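Local coordinates for protein mannose-specific lectin 3 chain 1 (Crocus vernus, PDB 3MEZ) that probably binds mannose, as the domain 1 chain of a heterotetrameric bulb-type lectin built from two kinds of chain, at residues A22-Q27 with L32-E37; L62-A67 with P72-P77. One frame throughout, in Å; residues are numbered along the deposited sequence.

Contact 1 of 2, residues A22-Q27 with L32-E37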
loop_
_atom_site.group_PDB
_atom_site.type_symbol
_atom_site.label_atom_id
_atom_site.label_comp_id
_atom_site.label_asym_id
_atom_site.label_seq_id
_atom_site.Cartn_x
_atom_site.Cartn_y
_atom_site.Cartn_z
ATOM N N ALA A 22 16.821 -10.451 -5.896
ATOM C CA ALA A 22 17.308 -10.090 -7.195
ATOM C C ALA A 22 18.683 -9.448 -7.087
ATOM O O ALA A 22 18.927 -8.730 -6.175
ATOM C CB ALA A 22 16.379 -9.175 -7.809
ATOM N N ALA A 23 19.552 -9.747 -8.053
ATOM C CA ALA A 23 20.862 -9.124 -8.247
ATOM C C ALA A 23 21.141 -8.756 -9.716
ATOM O O ALA A 23 20.831 -9.544 -10.560
ATOM C CB ALA A 23 21.928 -10.027 -7.792
ATOM N N PHE A 24 21.745 -7.605 -9.968
ATOM C CA PHE A 24 22.157 -7.180 -11.313
ATOM C C PHE A 24 23.641 -6.958 -11.251
ATOM O O PHE A 24 24.104 -5.978 -10.753
ATOM C CB PHE A 24 21.409 -5.898 -11.701
ATOM C CG PHE A 24 21.509 -5.458 -13.170
ATOM C CD1 PHE A 24 21.810 -4.164 -13.468
ATOM C CD2 PHE A 24 21.200 -6.277 -14.217
ATOM C CE1 PHE A 24 21.864 -3.733 -14.745
ATOM C CE2 PHE A 24 21.269 -5.834 -15.496
ATOM C CZ PHE A 24 21.596 -4.583 -15.757
ATOM N N VAL A 25 24.378 -7.901 -11.784
ATOM C CA VAL A 25 25.773 -7.972 -11.507
ATOM C C VAL A 25 26.739 -7.768 -12.677
ATOM O O VAL A 25 26.670 -8.402 -13.658
ATOM C CB VAL A 25 26.133 -9.200 -10.552
ATOM C CG1 VAL A 25 25.048 -10.222 -10.467
ATOM C CG2 VAL A 25 27.424 -9.778 -10.816
ATOM N N MET A 26 27.680 -6.885 -12.467
ATOM C CA MET A 26 28.744 -6.654 -13.397
ATOM C C MET A 26 29.881 -7.634 -13.101
ATOM O O MET A 26 30.747 -7.380 -12.344
ATOM C CB MET A 26 29.200 -5.200 -13.328
ATOM C CG MET A 26 30.248 -4.831 -14.277
ATOM S SD MET A 26 29.758 -4.799 -15.969
ATOM C CE MET A 26 30.240 -6.348 -16.550
ATOM N N GLN A 27 29.823 -8.773 -13.732
ATOM C CA GLN A 27 30.730 -9.846 -13.448
ATOM C C GLN A 27 32.164 -9.651 -13.929
ATOM O O GLN A 27 32.444 -8.926 -14.830
ATOM C CB GLN A 27 30.164 -11.185 -13.913
ATOM C CG GLN A 27 28.806 -11.573 -13.348
ATOM C CD GLN A 27 28.271 -12.877 -13.888
ATOM O OE1 GLN A 27 28.805 -13.427 -14.803
ATOM N NE2 GLN A 27 27.231 -13.338 -13.339
ATOM N N LEU A 32 27.157 -8.875 -17.845
ATOM C CA LEU A 32 26.198 -8.216 -16.995
ATOM C C LEU A 32 24.928 -9.034 -16.949
ATOM O O LEU A 32 24.254 -9.163 -17.919
ATOM C CB LEU A 32 25.842 -6.887 -17.603
ATOM C CG LEU A 32 25.455 -5.670 -16.760
ATOM C CD1 LEU A 32 24.435 -4.741 -17.393
ATOM C CD2 LEU A 32 25.159 -6.003 -15.384
ATOM N N VAL A 33 24.636 -9.564 -15.778
ATOM C CA VAL A 33 23.604 -10.534 -15.595
ATOM C C VAL A 33 22.623 -10.124 -14.512
ATOM O O VAL A 33 23.018 -9.735 -13.452
ATOM C CB VAL A 33 24.228 -11.902 -15.283
ATOM C CG1 VAL A 33 23.194 -13.006 -15.168
ATOM C CG2 VAL A 33 25.232 -12.256 -16.321
ATOM N N LEU A 34 21.342 -10.239 -14.822
ATOM C CA LEU A 34 20.258 -10.105 -13.871
ATOM C C LEU A 34 19.921 -11.491 -13.341
ATOM O O LEU A 34 19.502 -12.319 -14.108
ATOM C CB LEU A 34 19.004 -9.600 -14.550
ATOM C CG LEU A 34 17.930 -8.796 -13.814
ATOM C CD1 LEU A 34 16.555 -9.107 -14.268
ATOM C CD2 LEU A 34 18.019 -8.782 -12.347
ATOM N N TYR A 35 20.131 -11.725 -12.059
ATOM C CA TYR A 35 19.732 -12.975 -11.457
ATOM C C TYR A 35 18.477 -12.745 -10.645
ATOM O O TYR A 35 18.433 -11.923 -9.804
ATOM C CB TYR A 35 20.809 -13.581 -10.571
ATOM C CG TYR A 35 22.055 -13.968 -11.263
ATOM C CD1 TYR A 35 23.104 -13.111 -11.341
ATOM C CD2 TYR A 35 22.204 -15.208 -11.811
ATOM C CE1 TYR A 35 24.261 -13.476 -11.957
ATOM C CE2 TYR A 35 23.361 -15.582 -12.428
ATOM C CZ TYR A 35 24.395 -14.710 -12.501
ATOM O OH TYR A 35 25.533 -15.069 -13.133
ATOM N N ASN A 36 17.461 -13.501 -10.958
ATOM C CA ASN A 36 16.223 -13.389 -10.291
ATOM C C ASN A 36 15.412 -14.650 -10.386
ATOM O O ASN A 36 15.889 -15.644 -10.773
ATOM C CB ASN A 36 15.434 -12.210 -10.817
ATOM C CG ASN A 36 14.950 -12.410 -12.202
ATOM O OD1 ASN A 36 14.872 -13.482 -12.699
ATOM N ND2 ASN A 36 14.621 -11.344 -12.824
ATOM N N GLU A 37 14.167 -14.546 -10.002
ATOM C CA GLU A 37 13.192 -15.599 -10.137
ATOM C C GLU A 37 12.120 -15.304 -11.124
ATOM O O GLU A 37 11.024 -15.712 -10.920
ATOM C CB GLU A 37 12.489 -15.811 -8.843
ATOM C CG GLU A 37 13.199 -16.671 -7.926
ATOM C CD GLU A 37 12.940 -16.280 -6.524
ATOM O OE1 GLU A 37 13.726 -16.661 -5.647
ATOM O OE2 GLU A 37 11.948 -15.577 -6.294
#

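Contact 2 of 2, residues L62-A67 with P72-P77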
loop_
_atom_site.group_PDB
_atom_site.type_symbol
_atom_site.label_atom_id
_atom_site.label_comp_id
_atom_site.label_asym_id
_atom_site.label_seq_id
_atom_site.Cartn_x
_atom_site.Cartn_y
_atom_site.Cartn_z
ATOM N N LEU A 62 22.541 2.064 -20.501
ATOM C CA LEU A 62 23.646 1.464 -19.783
ATOM C C LEU A 62 24.796 1.306 -20.744
ATOM O O LEU A 62 24.569 0.999 -21.852
ATOM C CB LEU A 62 23.262 0.100 -19.204
ATOM C CG LEU A 62 22.268 0.060 -18.060
ATOM C CD1 LEU A 62 21.959 -1.325 -17.749
ATOM C CD2 LEU A 62 22.840 0.748 -16.904
ATOM N N GLU A 63 26.012 1.531 -20.305
ATOM C CA GLU A 63 27.211 1.308 -21.069
ATOM C C GLU A 63 28.202 0.437 -20.314
ATOM O O GLU A 63 28.590 0.781 -19.246
ATOM C CB GLU A 63 27.904 2.637 -21.366
ATOM C CG GLU A 63 27.025 3.746 -21.895
ATOM C CD GLU A 63 27.800 4.941 -22.417
ATOM O OE1 GLU A 63 27.234 5.750 -23.115
ATOM O OE2 GLU A 63 28.976 5.048 -22.152
ATOM N N ILE A 64 28.624 -0.665 -20.888
ATOM C CA ILE A 64 29.706 -1.468 -20.335
ATOM C C ILE A 64 31.013 -1.023 -20.954
ATOM O O ILE A 64 31.130 -0.976 -22.147
ATOM C CB ILE A 64 29.495 -2.992 -20.553
ATOM C CG1 ILE A 64 28.226 -3.486 -19.871
ATOM C CG2 ILE A 64 30.643 -3.753 -20.069
ATOM C CD1 ILE A 64 27.908 -4.891 -20.144
ATOM N N HIS A 65 31.973 -0.677 -20.114
ATOM C CA HIS A 65 33.303 -0.219 -20.524
ATOM C C HIS A 65 34.387 -1.151 -20.057
ATOM O O HIS A 65 34.335 -1.649 -18.982
ATOM C CB HIS A 65 33.623 1.143 -19.978
ATOM C CG HIS A 65 32.912 2.257 -20.651
ATOM N ND1 HIS A 65 31.728 2.769 -20.186
ATOM C CD2 HIS A 65 33.226 2.980 -21.739
ATOM C CE1 HIS A 65 31.343 3.754 -20.961
ATOM N NE2 HIS A 65 32.233 3.902 -21.907
ATOM N N SER A 66 35.385 -1.339 -20.892
ATOM C CA SER A 66 36.449 -2.275 -20.655
ATOM C C SER A 66 37.741 -1.570 -20.357
ATOM O O SER A 66 37.894 -0.430 -20.638
ATOM C CB SER A 66 36.641 -3.163 -21.864
ATOM O OG SER A 66 37.662 -4.074 -21.639
ATOM N N ALA A 67 38.653 -2.276 -19.736
ATOM C CA ALA A 67 39.920 -1.718 -19.323
ATOM C C ALA A 67 40.762 -1.285 -20.501
ATOM O O ALA A 67 41.419 -0.294 -20.469
ATOM C CB ALA A 67 40.659 -2.692 -18.477
ATOM N N PRO A 72 32.748 1.567 -25.779
ATOM C CA PRO A 72 32.055 0.671 -24.877
ATOM C C PRO A 72 31.923 -0.714 -25.457
ATOM O O PRO A 72 31.858 -0.889 -26.617
ATOM C CB PRO A 72 30.676 1.300 -24.748
ATOM C CG PRO A 72 30.827 2.632 -25.139
ATOM C CD PRO A 72 31.998 2.789 -25.992
ATOM N N VAL A 73 31.971 -1.688 -24.602
ATOM C CA VAL A 73 31.711 -3.035 -24.937
ATOM C C VAL A 73 30.274 -3.327 -25.359
ATOM O O VAL A 73 30.044 -4.204 -26.137
ATOM C CB VAL A 73 32.112 -3.915 -23.759
ATOM C CG1 VAL A 73 31.797 -5.290 -24.041
ATOM C CG2 VAL A 73 33.565 -3.763 -23.542
ATOM N N TRP A 74 29.321 -2.653 -24.745
ATOM C CA TRP A 74 27.916 -2.906 -24.972
ATOM C C TRP A 74 27.159 -1.650 -24.605
ATOM O O TRP A 74 27.525 -0.966 -23.730
ATOM C CB TRP A 74 27.521 -4.114 -24.128
ATOM C CG TRP A 74 26.113 -4.594 -24.070
ATOM C CD1 TRP A 74 25.501 -5.439 -24.913
ATOM C CD2 TRP A 74 25.198 -4.347 -23.036
ATOM N NE1 TRP A 74 24.240 -5.695 -24.498
ATOM C CE2 TRP A 74 24.033 -5.033 -23.337
ATOM C CE3 TRP A 74 25.241 -3.588 -21.874
ATOM C CZ2 TRP A 74 22.939 -4.975 -22.542
ATOM C CZ3 TRP A 74 24.150 -3.525 -21.118
ATOM C CH2 TRP A 74 23.024 -4.235 -21.429
ATOM N N VAL A 75 26.114 -1.349 -25.338
ATOM C CA VAL A 75 25.244 -0.229 -25.039
ATOM C C VAL A 75 23.821 -0.682 -25.111
ATOM O O VAL A 75 23.492 -1.370 -26.009
ATOM C CB VAL A 75 25.452 0.913 -26.010
ATOM C CG1 VAL A 75 24.440 1.932 -25.769
ATOM C CG2 VAL A 75 26.826 1.481 -25.852
ATOM N N TYR A 76 23.007 -0.340 -24.133
ATOM C CA TYR A 76 21.641 -0.822 -24.105
ATOM C C TYR A 76 20.640 0.178 -23.508
ATOM O O TYR A 76 20.878 0.735 -22.504
ATOM C CB TYR A 76 21.565 -2.174 -23.394
ATOM C CG TYR A 76 20.304 -2.938 -23.653
ATOM C CD1 TYR A 76 19.184 -2.716 -22.905
ATOM C CD2 TYR A 76 20.231 -3.860 -24.659
ATOM C CE1 TYR A 76 18.049 -3.387 -23.142
ATOM C CE2 TYR A 76 19.096 -4.513 -24.913
ATOM C CZ TYR A 76 18.009 -4.281 -24.150
ATOM O OH TYR A 76 16.869 -4.933 -24.387
ATOM N N PRO A 77 19.524 0.399 -24.167
ATOM C CA PRO A 77 19.222 -0.167 -25.465
ATOM C C PRO A 77 20.150 0.419 -26.535
ATOM O O PRO A 77 20.806 1.386 -26.349
ATOM C CB PRO A 77 17.806 0.319 -25.724
ATOM C CG PRO A 77 17.280 0.616 -24.446
ATOM C CD PRO A 77 18.364 1.050 -23.590
#

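Contact 1 of 2, residues A22-Q27 with L32-E37
In the beta-prism II fold of bulb-type lectins, the hairpin of strands 22-26 and 32-35, where Phe24 meets Leu32 and Val25 meets Tyr35, is the middle pair of a four-stranded antiparallel sheet. It also carries Gln27, Val33 and Tyr35 of the family's QxDxNxVxY mannose motif. Two hydrogen-bonded pairs hold the backbones. Ala23 and Tyr35 exchange bonds both ways, and the N-H of Tyr35 reaches Ala23 O at 2.7 Å, almost in line with the carbonyl. Val25 N gives a nearly straight bond to Val33 O (2.8 Å, 174° at the hydrogen), while the return bond from Val33 N to Val25 O stretches to 3.2 Å.

On the inward side, CG of Phe24 is anti to the backbone N (chi1 -169°), which sets the ring against Leu32. The CD2 methyl of Leu32 sits over the middle of one ring face, 3.9 Å from the centroid, in a CH-pi contact, and the other branch presses on the ring's end, CD1 to CZ 3.3 Å. Leu34 meets the edge of the same ring. Leu17 also touches Phe24.

The outward side bears Ala23, Val25, Val33 and Tyr35. Val25 CG1 comes to the edge of the phenol ring, 3.6 Å from CD1, though the rotamer of this valine is unusual and its placement doubtful; Val33 CG1 lies over the ring's face near the rim. A glycerol, probably from the crystallisation liquor, lies near Gln27. Apolar contacts with Val25 and Val33 probably steady the phenol ring, on a surface consistent with the mannose pocket of this family.

Contact 2 of 2, residues L62-A67 with P72-P77
Ile64 crosses the six-membered half of the Trp74 indole at a slant. With CG1 beside the backbone N (chi1 -61°) and the chain extended beyond, the CD1 methyl reaches CE3 of Trp74 at 3.4 Å. Leu62 approaches the same part of the ring more loosely, through CB, 4.2 Å from CZ3. The indole also has a neighbour from its own strand: Tyr76 CB lies over one face, offset toward the rim. The other branch of Ile64, CG2, meets Val73 CB at 4.0 Å, and Val73 in turn lays CG2 against Ser66 CB. The hydroxyl of Ser66 bonds to Val50 N.

Opposite Ile64 the second strand inserts an extra residue, so that Val73 and Trp74 together form a classic beta bulge near the turn of this hairpin, which is an edge pair, within this chain, of a second four-stranded sheet in the beta-prism. Val73 takes helix-like backbone angles, and the bulge lets its N-H reach Ile64 O at 2.7 Å along a bent path (132° at the hydrogen), while Ile64 N donates to Trp74 O. Beyond the bulge, Leu62 and Tyr76 pair regularly through two bonds, both in the carbonyl plane.

On the opposite side of the sheet, His65 and Pro72 run side by side. Pro72 CB stands above the imidazole, offset toward the rim, with CG 3.7 Å from NE2. By sequence, Glu63 and His65 fall where the mannose motif of this family has valine and tyrosine; the carboxylate of Glu63 is held by a salt bridge to Arg55 and a hydrogen bond to Asn57. Tyr76 stacks edge-to-face with Phe41 and with Trp109 of the neighbouring chain 2 subunit.

Both contacts are antiparallel hairpins, one in each of two sheets, with centres about 16 Å apart. Their inward faces share one core: Leu32 CB packs on Ile64 CD1 at 3.8 Å, Phe24 CZ on Leu62 CD1 at 3.8 Å, and Leu32 also reaches the indole of Trp74. Toward the surface they diverge. Contact 1 is regularly paired and central in its sheet, and keeps the aliphatic and phenolic residues of the mannose motif. Contact 2, an edge pair within this chain, is interrupted by a bulge and carries a glutamate and a histidine instead; it meets the chain 2 subunit more extensively, through Leu62, Tyr76 and Pro77, where contact 1 meets it through Leu34.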